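Glycosyl hydrolase, BNR repeat (Ralstonia eutropha, PDB 3B7F) probably acts as a glycosyl hydrolase of the BNR-repeat, sialidase-like kind, built as a seven-bladed beta-propeller, though its substrate is not established. Local coordinates at residues 270-275 with 314-319. Residues are numbered along the deposited sequence; the frame is centred on the assembly and turned at random.
With EDO (1,2-ethanediol), chain M; EDO (1,2-ethanediol), chain H.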
# COMPACT_ATOMS: atom_id res chain seq x y z
N ASP A 270 -13.85 6.84 14.27
CA ASP A 270 -14.47 7.45 15.45
C ASP A 270 -14.86 6.42 16.54
O ASP A 270 -15.18 6.84 17.64
CB ASP A 270 -15.67 8.31 15.04
CG ASP A 270 -15.26 9.57 14.29
OD1 ASP A 270 -14.07 9.94 14.38
OD2 ASP A 270 -16.11 10.23 13.63
N ALA A 271 -14.84 5.12 16.23
CA ALA A 271 -15.06 4.07 17.22
C ALA A 271 -13.78 3.74 17.98
O ALA A 271 -13.84 2.98 18.94
CB ALA A 271 -15.63 2.81 16.57
N MSE A 272 -12.64 4.26 17.52
CA MSE A 272 -11.36 4.05 18.19
C MSE A 272 -11.31 4.76 19.53
O MSE A 272 -12.03 5.76 19.73
CB MSE A 272 -10.18 4.55 17.32
CG MSE A 272 -9.86 3.68 16.10
SE MSE A 272 -9.02 1.97 16.52
CE MSE A 272 -7.27 2.59 17.14
N PRO A 273 -10.48 4.23 20.47
CA PRO A 273 -10.40 4.89 21.76
C PRO A 273 -9.74 6.27 21.59
O PRO A 273 -8.86 6.43 20.74
CB PRO A 273 -9.52 3.95 22.60
CG PRO A 273 -9.47 2.66 21.85
CD PRO A 273 -9.58 3.06 20.42
N ARG A 274 -10.22 7.24 22.38
CA ARG A 274 -9.76 8.61 22.33
C ARG A 274 -8.24 8.71 22.48
O ARG A 274 -7.60 9.49 21.74
CB ARG A 274 -10.40 9.45 23.43
CG ARG A 274 -10.19 10.95 23.26
CD ARG A 274 -9.97 11.68 24.57
NE ARG A 274 -8.74 11.28 25.24
CZ ARG A 274 -7.51 11.60 24.83
NH1 ARG A 274 -7.29 12.36 23.76
NH2 ARG A 274 -6.46 11.14 25.50
N GLU A 275 -7.67 7.94 23.40
CA GLU A 275 -6.21 8.07 23.64
C GLU A 275 -5.35 7.45 22.54
O GLU A 275 -4.20 7.77 22.47
CB GLU A 275 -5.75 7.54 25.03
CG GLU A 275 -5.66 6.01 25.21
CD GLU A 275 -7.00 5.32 25.30
OE1 GLU A 275 -8.08 5.96 25.10
OE2 GLU A 275 -6.95 4.11 25.60
N ALA A 314 0.84 -1.37 18.77
CA ALA A 314 -0.27 -2.27 18.62
C ALA A 314 -0.88 -2.12 17.25
O ALA A 314 -0.87 -1.05 16.65
CB ALA A 314 -1.36 -2.00 19.74
N VAL A 315 -1.41 -3.23 16.77
CA VAL A 315 -2.24 -3.29 15.59
C VAL A 315 -3.66 -3.23 16.17
O VAL A 315 -3.89 -3.68 17.30
CB VAL A 315 -2.02 -4.63 14.81
CG1 VAL A 315 -3.16 -4.95 13.86
CG2 VAL A 315 -0.68 -4.64 14.12
N TYR A 316 -4.61 -2.65 15.43
CA TYR A 316 -6.01 -2.71 15.86
C TYR A 316 -6.75 -3.43 14.78
O TYR A 316 -6.51 -3.19 13.61
CB TYR A 316 -6.64 -1.33 16.16
CG TYR A 316 -6.40 -0.87 17.58
CD1 TYR A 316 -5.14 -0.46 17.98
CD2 TYR A 316 -7.42 -0.88 18.53
CE1 TYR A 316 -4.87 -0.08 19.25
CE2 TYR A 316 -7.17 -0.49 19.81
CZ TYR A 316 -5.89 -0.06 20.17
OH TYR A 316 -5.62 0.34 21.45
N VAL A 317 -7.64 -4.34 15.19
CA VAL A 317 -8.51 -5.06 14.27
C VAL A 317 -9.97 -4.64 14.49
O VAL A 317 -10.34 -4.21 15.58
CB VAL A 317 -8.40 -6.60 14.48
CG1 VAL A 317 -9.01 -7.00 15.81
CG2 VAL A 317 -9.05 -7.39 13.32
N THR A 318 -10.76 -4.72 13.41
CA THR A 318 -12.22 -4.63 13.46
C THR A 318 -12.71 -5.88 12.72
O THR A 318 -12.11 -6.27 11.75
CB THR A 318 -12.84 -3.34 12.85
OG1 THR A 318 -14.26 -3.38 13.04
CG2 THR A 318 -12.51 -3.15 11.35
N ARG A 319 -13.71 -6.57 13.26
CA ARG A 319 -14.35 -7.71 12.61
C ARG A 319 -15.82 -7.42 12.28
O ARG A 319 -16.56 -8.32 11.87
CB ARG A 319 -14.20 -8.94 13.50
CG ARG A 319 -12.70 -9.31 13.72
CD ARG A 319 -12.55 -10.71 14.29
NE ARG A 319 -11.19 -11.27 14.09
CZ ARG A 319 -10.18 -11.14 14.95
NH1 ARG A 319 -10.30 -10.49 16.09
NH2 ARG A 319 -9.02 -11.67 14.64
C1 EDO M . -2.91 11.19 19.68
O1 EDO M . -2.57 9.81 19.56
C2 EDO M . -4.39 11.29 19.94
O2 EDO M . -4.66 10.50 21.09
C1 EDO H . -13.23 -14.14 10.41
O1 EDO H . -13.58 -13.59 9.13
C2 EDO H . -12.19 -13.29 11.16
O2 EDO H . -12.56 -11.91 11.38
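In this beta-propeller, the loop that leads from strand 264-266 of one blade to strand 282-285 of the next lays Met272, a selenomethionine, over the ring of Tyr316 on strand 315-318. The evidence for a CH-pi contact is direct: the methyl carbon CE of Met272 stands 3.7 Å from the centroid of the Tyr316 ring, 15° off its normal. It sits toward the CB end of the ring, since its nearest atom there is Tyr316 CG, at 3.6 Å. Met272 SE lies obliquely, 4.5 Å from the centroid of the Tyr316 ring, which adds a Met-aromatic component. Bends at chi2 (-72°) and chi3 (-70°) fold the Met272 chain and bring its methyl end over the ring. Pro273 adds a looser apolar touch, its CD lying 4.3 Å from Tyr316 CE2. No hydrogen bond links the two segments; Tyr316 OH bonds instead to Arg327 NH1 on the neighbouring strand 326-328, which gives the hydroxyl at the far end of the ring its polar partner. Pro297 of strand 293-297 touches both Met272 and Tyr316, and Trp325 also packs on Met272. The result is a small, buried apolar contact between an interblade loop and the third strand of a four-stranded antiparallel blade, a Met-aromatic motif within a seven-bladed beta-propeller.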